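PDB 3O0H: glutathione reductase, which probably catalyses the NADPH-dependent reduction of glutathione disulfide to glutathione, passing electrons through bound FAD to a redox-active cysteine pair. Local coordinates for residues R228-D231 with Y232-Q236; G445-T448 with K449-D453; A425-G429 with E430-E434; E464-V467 with T468-K471. All coordinates share one frame; numbering follows the deposited sequence.

Interaction 1: R228-D231 with Y232-Q236; sequences RNFD and YDLRQ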
loop_
_atom_site.group_PDB
_atom_site.type_symbol
_atom_site.label_atom_id
_atom_site.label_comp_id
_atom_site.label_asym_id
_atom_site.label_seq_id
_atom_site.Cartn_x
_atom_site.Cartn_y
_atom_site.Cartn_z
ATOM N N ARG B 228 0.148 -19.240 15.570
ATOM C CA ARG B 228 -1.040 -19.545 16.342
ATOM C C ARG B 228 -1.811 -18.226 16.545
ATOM O O ARG B 228 -1.191 -17.203 16.722
ATOM C CB ARG B 228 -0.602 -20.043 17.727
ATOM C CG ARG B 228 -1.195 -21.332 18.181
ATOM C CD ARG B 228 -0.779 -21.628 19.627
ATOM N NE ARG B 228 0.648 -21.970 19.795
ATOM C CZ ARG B 228 1.143 -23.214 19.956
ATOM N NH1 ARG B 228 0.358 -24.291 19.918
ATOM N NH2 ARG B 228 2.452 -23.388 20.161
ATOM N N ASN B 229 -3.127 -18.266 16.489
ATOM C CA ASN B 229 -4.014 -17.083 16.714
ATOM C C ASN B 229 -4.188 -16.104 15.524
ATOM O O ASN B 229 -4.966 -15.124 15.621
ATOM C CB ASN B 229 -3.608 -16.287 17.974
ATOM C CG ASN B 229 -3.637 -17.143 19.228
ATOM O OD1 ASN B 229 -2.660 -17.213 19.959
ATOM N ND2 ASN B 229 -4.746 -17.803 19.459
ATOM N N PHE B 230 -3.506 -16.372 14.420
ATOM C CA PHE B 230 -3.795 -15.678 13.157
ATOM C C PHE B 230 -4.786 -16.508 12.347
ATOM O O PHE B 230 -4.926 -17.716 12.568
ATOM C CB PHE B 230 -2.521 -15.500 12.344
ATOM C CG PHE B 230 -1.603 -14.473 12.877
ATOM C CD1 PHE B 230 -0.883 -14.713 14.038
ATOM C CD2 PHE B 230 -1.481 -13.231 12.267
ATOM C CE1 PHE B 230 -0.058 -13.774 14.548
ATOM C CE2 PHE B 230 -0.614 -12.279 12.786
ATOM C CZ PHE B 230 0.104 -12.565 13.924
ATOM N N ASP B 231 -5.504 -15.869 11.426
ATOM C CA ASP B 231 -6.401 -16.589 10.534
ATOM C C ASP B 231 -5.661 -17.774 9.851
ATOM O O ASP B 231 -4.525 -17.648 9.445
ATOM C CB ASP B 231 -7.000 -15.597 9.525
ATOM C CG ASP B 231 -7.946 -16.252 8.515
ATOM O OD1 ASP B 231 -7.408 -16.872 7.578
ATOM O OD2 ASP B 231 -9.171 -16.119 8.663
ATOM N N TYR B 232 -6.327 -18.921 9.761
ATOM C CA TYR B 232 -5.680 -20.161 9.259
ATOM C C TYR B 232 -5.077 -19.973 7.865
ATOM O O TYR B 232 -3.979 -20.446 7.599
ATOM C CB TYR B 232 -6.639 -21.347 9.266
ATOM C CG TYR B 232 -6.126 -22.521 8.416
ATOM C CD1 TYR B 232 -5.229 -23.447 8.918
ATOM C CD2 TYR B 232 -6.544 -22.666 7.086
ATOM C CE1 TYR B 232 -4.755 -24.505 8.131
ATOM C CE2 TYR B 232 -6.102 -23.740 6.288
ATOM C CZ TYR B 232 -5.188 -24.648 6.802
ATOM O OH TYR B 232 -4.757 -25.702 5.967
ATOM N N ASP B 233 -5.767 -19.268 6.962
ATOM C CA ASP B 233 -5.201 -19.065 5.608
ATOM C C ASP B 233 -3.849 -18.347 5.700
ATOM O O ASP B 233 -2.908 -18.677 4.978
ATOM C CB ASP B 233 -6.132 -18.252 4.716
ATOM C CG ASP B 233 -7.227 -19.067 4.094
ATOM O OD1 ASP B 233 -6.971 -20.199 3.644
ATOM O OD2 ASP B 233 -8.341 -18.546 3.983
ATOM N N LEU B 234 -3.726 -17.331 6.562
ATOM C CA LEU B 234 -2.423 -16.658 6.710
ATOM C C LEU B 234 -1.323 -17.605 7.197
ATOM O O LEU B 234 -0.162 -17.542 6.761
ATOM C CB LEU B 234 -2.521 -15.478 7.673
ATOM C CG LEU B 234 -3.590 -14.443 7.317
ATOM C CD1 LEU B 234 -3.877 -13.526 8.570
ATOM C CD2 LEU B 234 -3.229 -13.654 6.024
ATOM N N ARG B 235 -1.684 -18.468 8.126
ATOM C CA ARG B 235 -0.707 -19.379 8.688
ATOM C C ARG B 235 -0.273 -20.354 7.605
ATOM O O ARG B 235 0.941 -20.623 7.410
ATOM C CB ARG B 235 -1.333 -20.140 9.849
ATOM C CG ARG B 235 -1.805 -19.254 11.012
ATOM C CD ARG B 235 -2.521 -20.083 12.055
ATOM N NE ARG B 235 -1.669 -20.989 12.826
ATOM C CZ ARG B 235 -2.150 -21.909 13.677
ATOM N NH1 ARG B 235 -3.447 -22.031 13.904
ATOM N NH2 ARG B 235 -1.329 -22.694 14.348
ATOM N N GLN B 236 -1.264 -20.894 6.899
ATOM C CA GLN B 236 -0.978 -21.972 5.965
ATOM C C GLN B 236 -0.231 -21.433 4.769
ATOM O O GLN B 236 0.768 -22.023 4.364
ATOM C CB GLN B 236 -2.244 -22.699 5.541
ATOM C CG GLN B 236 -1.965 -23.926 4.636
ATOM C CD GLN B 236 -1.386 -25.056 5.450
ATOM O OE1 GLN B 236 -2.066 -25.584 6.328
ATOM N NE2 GLN B 236 -0.092 -25.396 5.212
HETATM O O HOH W 1 -5.793 -20.378 13.219
#

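Interaction 2: G445-T448 with K449-D453; sequences GKLT and KDIFD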
loop_
_atom_site.group_PDB
_atom_site.type_symbol
_atom_site.label_atom_id
_atom_site.label_comp_id
_atom_site.label_asym_id
_atom_site.label_seq_id
_atom_site.Cartn_x
_atom_site.Cartn_y
_atom_site.Cartn_z
ATOM N N GLY B 445 -14.704 1.950 11.270
ATOM C CA GLY B 445 -15.917 2.620 10.907
ATOM C C GLY B 445 -17.149 1.738 10.758
ATOM O O GLY B 445 -18.232 2.272 10.533
ATOM N N LYS B 446 -16.962 0.425 10.886
ATOM C CA LYS B 446 -18.032 -0.587 10.728
ATOM C C LYS B 446 -18.713 -0.480 9.375
ATOM O O LYS B 446 -19.905 -0.734 9.226
ATOM C CB LYS B 446 -19.026 -0.495 11.869
ATOM C CG LYS B 446 -18.341 -0.605 13.236
ATOM C CD LYS B 446 -18.304 -1.991 13.770
ATOM C CE LYS B 446 -17.547 -2.051 15.119
ATOM N NZ LYS B 446 -18.181 -1.135 16.057
ATOM N N LEU B 447 -17.933 -0.160 8.355
ATOM C CA LEU B 447 -18.506 -0.057 7.027
ATOM C C LEU B 447 -18.975 -1.427 6.566
ATOM O O LEU B 447 -18.345 -2.462 6.857
ATOM C CB LEU B 447 -17.487 0.507 6.050
ATOM C CG LEU B 447 -17.112 1.980 6.252
ATOM C CD1 LEU B 447 -16.178 2.428 5.097
ATOM C CD2 LEU B 447 -18.343 2.920 6.298
ATOM N N THR B 448 -20.045 -1.414 5.792
ATOM C CA THR B 448 -20.650 -2.641 5.328
ATOM C C THR B 448 -19.991 -3.042 4.011
ATOM O O THR B 448 -19.342 -2.226 3.325
ATOM C CB THR B 448 -22.159 -2.503 5.137
ATOM O OG1 THR B 448 -22.432 -1.429 4.222
ATOM C CG2 THR B 448 -22.867 -2.210 6.477
ATOM N N LYS B 449 -20.142 -4.317 3.688
ATOM C CA LYS B 449 -19.576 -4.871 2.490
ATOM C C LYS B 449 -20.104 -4.136 1.243
ATOM O O LYS B 449 -19.374 -3.972 0.252
ATOM C CB LYS B 449 -19.921 -6.357 2.431
ATOM C CG LYS B 449 -19.398 -7.081 1.181
ATOM C CD LYS B 449 -17.885 -6.848 0.931
ATOM C CE LYS B 449 -17.360 -7.861 -0.155
ATOM N NZ LYS B 449 -18.173 -7.858 -1.402
ATOM N N ASP B 450 -21.354 -3.660 1.314
ATOM C CA ASP B 450 -21.953 -2.867 0.253
ATOM C C ASP B 450 -21.182 -1.596 -0.084
ATOM O O ASP B 450 -21.157 -1.181 -1.228
ATOM C CB ASP B 450 -23.411 -2.538 0.609
ATOM C CG ASP B 450 -24.221 -3.781 0.756
ATOM O OD1 ASP B 450 -24.534 -4.354 -0.303
ATOM O OD2 ASP B 450 -24.458 -4.228 1.918
ATOM N N ILE B 451 -20.557 -0.980 0.896
ATOM C CA ILE B 451 -19.805 0.250 0.667
ATOM C C ILE B 451 -18.484 -0.077 -0.029
ATOM O O ILE B 451 -18.035 0.685 -0.899
ATOM C CB ILE B 451 -19.477 0.990 1.972
ATOM C CG1 ILE B 451 -20.759 1.469 2.697
ATOM C CG2 ILE B 451 -18.469 2.166 1.709
ATOM C CD1 ILE B 451 -21.733 2.264 1.894
ATOM N N PHE B 452 -17.854 -1.191 0.353
ATOM C CA PHE B 452 -16.683 -1.681 -0.373
ATOM C C PHE B 452 -17.030 -1.847 -1.849
ATOM O O PHE B 452 -16.283 -1.397 -2.737
ATOM C CB PHE B 452 -16.187 -3.033 0.187
ATOM C CG PHE B 452 -15.354 -2.930 1.454
ATOM C CD1 PHE B 452 -15.912 -2.546 2.665
ATOM C CD2 PHE B 452 -14.014 -3.282 1.444
ATOM C CE1 PHE B 452 -15.155 -2.475 3.844
ATOM C CE2 PHE B 452 -13.230 -3.195 2.633
ATOM C CZ PHE B 452 -13.806 -2.792 3.828
ATOM N N ASP B 453 -18.155 -2.516 -2.130
ATOM C CA ASP B 453 -18.539 -2.804 -3.514
ATOM C C ASP B 453 -18.877 -1.539 -4.306
ATOM O O ASP B 453 -18.772 -1.527 -5.533
ATOM C CB ASP B 453 -19.761 -3.720 -3.558
ATOM C CG ASP B 453 -19.488 -5.107 -3.056
ATOM O OD1 ASP B 453 -18.334 -5.436 -2.741
ATOM O OD2 ASP B 453 -20.457 -5.880 -2.996
#

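Interaction 3: A425-G429 with E430-E434; sequences AHVLG and ENAGE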
loop_
_atom_site.group_PDB
_atom_site.type_symbol
_atom_site.label_atom_id
_atom_site.label_comp_id
_atom_site.label_asym_id
_atom_site.label_seq_id
_atom_site.Cartn_x
_atom_site.Cartn_y
_atom_site.Cartn_z
ATOM N N ALA B 425 -10.543 -8.765 8.158
ATOM C CA ALA B 425 -9.869 -8.606 6.880
ATOM C C ALA B 425 -8.418 -9.080 7.060
ATOM O O ALA B 425 -7.732 -8.681 8.022
ATOM C CB ALA B 425 -9.902 -7.118 6.389
ATOM N N HIS B 426 -7.978 -9.894 6.098
ATOM C CA HIS B 426 -6.726 -10.652 6.159
ATOM C C HIS B 426 -6.030 -10.622 4.813
ATOM O O HIS B 426 -6.657 -10.875 3.794
ATOM C CB HIS B 426 -7.023 -12.088 6.593
ATOM C CG HIS B 426 -7.939 -12.143 7.762
ATOM N ND1 HIS B 426 -7.545 -11.766 9.030
ATOM C CD2 HIS B 426 -9.267 -12.417 7.841
ATOM C CE1 HIS B 426 -8.583 -11.845 9.841
ATOM N NE2 HIS B 426 -9.634 -12.265 9.150
ATOM N N VAL B 427 -4.736 -10.297 4.810
ATOM C CA VAL B 427 -4.008 -10.020 3.591
ATOM C C VAL B 427 -2.644 -10.682 3.728
ATOM O O VAL B 427 -2.005 -10.606 4.787
ATOM C CB VAL B 427 -3.838 -8.516 3.350
ATOM C CG1 VAL B 427 -3.095 -8.197 2.019
ATOM C CG2 VAL B 427 -5.166 -7.754 3.374
ATOM N N LEU B 428 -2.210 -11.325 2.662
ATOM C CA LEU B 428 -0.874 -11.880 2.591
ATOM C C LEU B 428 -0.316 -11.602 1.224
ATOM O O LEU B 428 -0.972 -11.906 0.239
ATOM C CB LEU B 428 -0.901 -13.368 2.906
ATOM C CG LEU B 428 0.426 -14.084 2.639
ATOM C CD1 LEU B 428 0.588 -15.171 3.661
ATOM C CD2 LEU B 428 0.524 -14.618 1.217
ATOM N N GLY B 429 0.919 -11.087 1.168
ATOM C CA GLY B 429 1.584 -10.708 -0.041
ATOM C C GLY B 429 2.172 -9.307 0.107
ATOM O O GLY B 429 2.264 -8.730 1.210
ATOM N N GLU B 430 2.552 -8.758 -1.020
ATOM C CA GLU B 430 3.342 -7.526 -1.048
ATOM C C GLU B 430 2.609 -6.340 -0.345
ATOM O O GLU B 430 1.443 -6.042 -0.649
ATOM C CB GLU B 430 3.701 -7.235 -2.526
ATOM C CG GLU B 430 4.207 -5.849 -2.815
ATOM C CD GLU B 430 4.756 -5.735 -4.215
ATOM O OE1 GLU B 430 5.216 -6.785 -4.754
ATOM O OE2 GLU B 430 4.701 -4.604 -4.770
ATOM N N ASN B 431 3.292 -5.708 0.622
ATOM C CA ASN B 431 2.764 -4.572 1.375
ATOM C C ASN B 431 1.485 -4.876 2.146
ATOM O O ASN B 431 0.736 -3.972 2.478
ATOM C CB ASN B 431 2.570 -3.359 0.437
ATOM C CG ASN B 431 3.869 -2.907 -0.165
ATOM O OD1 ASN B 431 3.947 -2.670 -1.351
ATOM N ND2 ASN B 431 4.907 -2.804 0.652
ATOM N N ALA B 432 1.304 -6.138 2.532
ATOM C CA ALA B 432 0.107 -6.578 3.235
ATOM C C ALA B 432 -0.148 -5.732 4.508
ATOM O O ALA B 432 -1.277 -5.433 4.815
ATOM C CB ALA B 432 0.211 -8.073 3.590
ATOM N N GLY B 433 0.906 -5.344 5.216
ATOM C CA GLY B 433 0.759 -4.459 6.369
ATOM C C GLY B 433 0.171 -3.091 6.055
ATOM O O GLY B 433 -0.695 -2.594 6.809
ATOM N N GLU B 434 0.699 -2.438 5.019
ATOM C CA GLU B 434 0.146 -1.164 4.534
ATOM C C GLU B 434 -1.330 -1.332 4.184
ATOM O O GLU B 434 -2.203 -0.544 4.606
ATOM C CB GLU B 434 0.888 -0.662 3.297
ATOM C CG GLU B 434 2.351 -0.407 3.432
ATOM C CD GLU B 434 2.655 0.790 4.322
ATOM O OE1 GLU B 434 1.703 1.549 4.615
ATOM O OE2 GLU B 434 3.845 0.953 4.699
#

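Interaction 4: E464-V467 with T468-K471; sequences EELV and TMYK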
loop_
_atom_site.group_PDB
_atom_site.type_symbol
_atom_site.label_atom_id
_atom_site.label_comp_id
_atom_site.label_asym_id
_atom_site.label_seq_id
_atom_site.Cartn_x
_atom_site.Cartn_y
_atom_site.Cartn_z
ATOM N N GLU B 464 -7.607 -2.972 -6.003
ATOM C CA GLU B 464 -8.927 -2.945 -6.634
ATOM C C GLU B 464 -9.690 -4.265 -6.479
ATOM O O GLU B 464 -10.928 -4.265 -6.559
ATOM C CB GLU B 464 -8.876 -2.542 -8.110
ATOM C CG GLU B 464 -8.034 -3.416 -9.003
ATOM C CD GLU B 464 -8.111 -3.018 -10.453
ATOM O OE1 GLU B 464 -7.072 -3.026 -11.124
ATOM O OE2 GLU B 464 -9.229 -2.735 -10.951
ATOM N N GLU B 465 -8.979 -5.371 -6.258
ATOM C CA GLU B 465 -9.661 -6.660 -6.027
ATOM C C GLU B 465 -10.599 -6.599 -4.833
ATOM O O GLU B 465 -11.599 -7.305 -4.819
ATOM C CB GLU B 465 -8.649 -7.793 -5.851
ATOM C CG GLU B 465 -7.762 -7.979 -7.086
ATOM C CD GLU B 465 -8.584 -8.193 -8.358
ATOM O OE1 GLU B 465 -9.567 -8.971 -8.275
ATOM O OE2 GLU B 465 -8.282 -7.555 -9.405
ATOM N N LEU B 466 -10.307 -5.736 -3.860
ATOM C CA LEU B 466 -11.107 -5.624 -2.633
ATOM C C LEU B 466 -12.456 -4.956 -2.848
ATOM O O LEU B 466 -13.362 -5.116 -2.032
ATOM C CB LEU B 466 -10.340 -4.842 -1.548
ATOM C CG LEU B 466 -9.234 -5.629 -0.866
ATOM C CD1 LEU B 466 -8.162 -4.686 -0.287
ATOM C CD2 LEU B 466 -9.853 -6.556 0.203
ATOM N N VAL B 467 -12.607 -4.214 -3.953
ATOM C CA VAL B 467 -13.854 -3.497 -4.176
ATOM C C VAL B 467 -14.702 -4.131 -5.286
ATOM O O VAL B 467 -15.715 -3.553 -5.678
ATOM C CB VAL B 467 -13.605 -2.007 -4.448
ATOM C CG1 VAL B 467 -12.912 -1.390 -3.244
ATOM C CG2 VAL B 467 -12.816 -1.765 -5.758
ATOM N N THR B 468 -14.284 -5.306 -5.772
ATOM C CA THR B 468 -14.953 -5.991 -6.875
ATOM C C THR B 468 -15.255 -7.457 -6.570
ATOM O O THR B 468 -15.621 -8.216 -7.471
ATOM C CB THR B 468 -14.132 -5.866 -8.228
ATOM O OG1 THR B 468 -12.787 -6.299 -8.006
ATOM C CG2 THR B 468 -14.070 -4.415 -8.678
ATOM N N MET B 469 -15.179 -7.858 -5.297
ATOM C CA MET B 469 -15.602 -9.209 -4.931
ATOM C C MET B 469 -17.086 -9.258 -4.633
ATOM O O MET B 469 -17.493 -9.478 -3.505
ATOM C CB MET B 469 -14.819 -9.724 -3.744
ATOM C CG MET B 469 -13.373 -10.113 -4.126
ATOM S SD MET B 469 -12.550 -10.885 -2.724
ATOM C CE MET B 469 -12.510 -9.460 -1.615
ATOM N N TYR B 470 -17.888 -9.094 -5.670
ATOM C CA TYR B 470 -19.314 -8.866 -5.501
ATOM C C TYR B 470 -20.024 -10.089 -4.931
ATOM O O TYR B 470 -20.929 -9.942 -4.121
ATOM C CB TYR B 470 -19.961 -8.427 -6.839
ATOM C CG TYR B 470 -19.392 -7.130 -7.375
ATOM C CD1 TYR B 470 -19.420 -5.991 -6.603
ATOM C CD2 TYR B 470 -18.815 -7.049 -8.648
ATOM C CE1 TYR B 470 -18.897 -4.812 -7.056
ATOM C CE2 TYR B 470 -18.293 -5.852 -9.121
ATOM C CZ TYR B 470 -18.341 -4.739 -8.314
ATOM O OH TYR B 470 -17.838 -3.518 -8.693
ATOM N N LYS B 471 -19.655 -11.288 -5.384
ATOM C CA LYS B 471 -20.291 -12.513 -4.888
ATOM C C LYS B 471 -19.402 -13.217 -3.847
ATOM O O LYS B 471 -18.166 -13.263 -3.991
ATOM C CB LYS B 471 -20.633 -13.473 -6.040
HETATM O O HOH W 2 -15.577 -6.242 -2.818
#

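Interaction 1: R228-D231 with Y232-Q236
Arg235, in the first turn of helix 232-245, lays its side chain back along the loop residues Arg228, Phe230 and Asp231. Its CB lies near Asp231 O. CG follows, packing against CB of Phe230 at 4.0 Å, and CD then passes Phe230 O at 3.4 Å. The chain bends at chi3 (70°), which carries the guanidinium beside the backbone of Arg228: CA of that residue sits over one face of the group, offset toward its rim. In the plane of the guanidinium, at its edge, a water accepts from Arg235 NH1 (3.0 Å) and donates to Phe230 O (2.9 Å). Outside the segments, Arg235 NE and NH2 donate to the backbone oxygens of Ile226 and Leu225, so the loop wraps round one arginine head.

The helix start itself is fixed by Asp231, the N-cap. Its OD1 accepts from Asp233 N at 3.0 Å, and the donor meets the anti side of the oxygen, 33° out of the carboxylate plane. Having CG opposite the backbone N (chi1 179°) brings OD1 to the Asp233 amide. Asp231 O also accepts from Arg235 N at 3.2 Å. The two carboxylates of Asp231 and Asp233 come close, a proximity that Lys412, bridging both, and Arg392, paired with Asp233, should offset; Asp231 OD2 takes the amide of Glu378. Leu234 presents CD1 to CB of Asp231 and to the ring edge of Phe230, while the same leucine packs on strands 371-375, 409-416 and 422-428, seating the start of the helix against the antiparallel sheet.

Interaction 2: G445-T448 with K449-D453
Thr448 O is gripped by two amides of the first helical turn. Ile451 N donates at 3.0 Å from well above the carbonyl plane, 58° out of it, whereas Phe452 N makes a weak but fairly straight bond at 3.5 Å (N-H...O angle 161°). The ring of Phe452 adds a third approach: CD1 lies 3.5 Å from Thr448 O, and the oxygen sits at the ring edge, in its plane.

Thr448 occupies the N-cap position, yet its hydroxyl makes no capping bond. With chi1 at 57°, OG1 stands between the backbone N and the carbonyl carbon and instead rests 3.7 Å from CG1 of Ile451. The other branch of that isoleucine, CG2, meets Leu447 CD1 at 4.1 Å, the two side chains crossing at about a right angle. Within the helix, Lys449 NZ reaches the syn lone pair of Asp453 OD1, one turn on, at 2.8 Å, a salt bridge, and it also donates to Met469 O.

A Schellman motif at Lys446 ends helix 432-444, so residues 445-448 link that helix to helix 449-454. Phe452 packs on the preceding helix and on strand 409-416, while Leu447 meets Leu447 of the second subunit at the dimer interface.

Interaction 3: A425-G429 with E430-E434
Val427 and Ala432 face each other across the turn that carries strand 422-428 into helix 432-444. Both CB atoms point into the contact, and the meeting is branch against methyl: Val427 CG1 lies 3.7 Å from Ala432 CB. The valine torsion sets this up, since CG1 is opposite the backbone N (chi1 -178°) and extends toward the alanine. The methyl of Ala432 also lies close to two backbone oxygens, 3.2 Å from Gly429 O and 3.6 Å from Val427 O.

The reversal is a type II beta turn from Gly429 to Ala432. It is closed by Ala432 N donating to Gly429 O at 3.1 Å. Gly429 has a positive phi (131°) with psi -166°, a conformation that a glycine can adopt because it has no side chain. The CB of Glu430 heads away from the strand, though it still touches Gly429 C, and the extended chain beyond it ends in a salt bridge to Arg399.

Asn431 is the N-cap residue, although its side chain makes no capping bond; its counterpart Asn431 of the second subunit packs against it. Strand 422-428 runs between strands 371-375 and 409-416 of the antiparallel sheet: Leu428 meets helix 232-245, while Val427 packs on Ile435 of helix 432-444.

Interaction 4: E464-V467 with T468-K471
The backbone of Glu464, Glu465 and Leu466 has helical phi/psi without the regular helical bonds, and the turn is closed by Val467 N donating to Glu464 O at 3.1 Å. Thr468 OG1 donates to the same oxygen, also at 3.1 Å, its approach tilted 31° from the carbonyl plane. The two donors come from opposite faces of that plane, so Glu464 O is gripped from both sides. A chi1 of 53° places the threonine hydroxyl between its own N and carbonyl carbon, from where it reaches back over the turn. Thr468 N adds a weak bond to Glu465 O at 3.5 Å, while CG2 of the threonine packs against the carbonyl of Val467.

Beyond Thr468 the chain makes an inverse gamma turn centred on Met469, within the dimerisation domain of this flavoprotein disulfide reductase family. A water spans the bend, donating to Leu466 O (2.6 Å) and accepting from Met469 N. The methionine folds back against Glu465 and Leu466: CG lies 3.4 Å from Glu465 O, and the bend at chi3 (-66°) brings CE to 4.3 Å from Leu466 CD2. Both Met469 and Leu466 also touch Leu413 of strand 409-416.

Tyr470 turns its ring back over the bend, with Thr468 O above one face near the rim and Val467 O 3.7 Å from its OH. The carboxylate of Glu464 is engaged outside the turn, OE1 being hydrogen-bonded to His459 ND1; the Glu464 side chain lies about 8 Å from a bound FAD. Leu466 and Val467 pack on Leu438 and Ile441 of the second subunit, and Tyr470 on Met342 of that subunit.

In the fold
From the N terminus, interaction 1 comes first, closing the loop between strand 216-220 and helix 232-245. Interaction 3 follows at the turn from strand 422-428 into helix 432-444, interaction 2 at the junction of that helix with helix 449-454, and interaction 4 in the loop before strand 474-477. All four are in series; none nests or crosses. Interactions 1 and 3 nevertheless touch, Leu234 packing on His426 and Leu428, which ties helix 232-245 to the antiparallel sheet of the dimerisation domain. Interactions 2 and 4 meet through Lys449 and Met469, and Phe452 against Val467. Interactions 2, 3 and 4 also reach the second subunit, whereas interaction 1 does not.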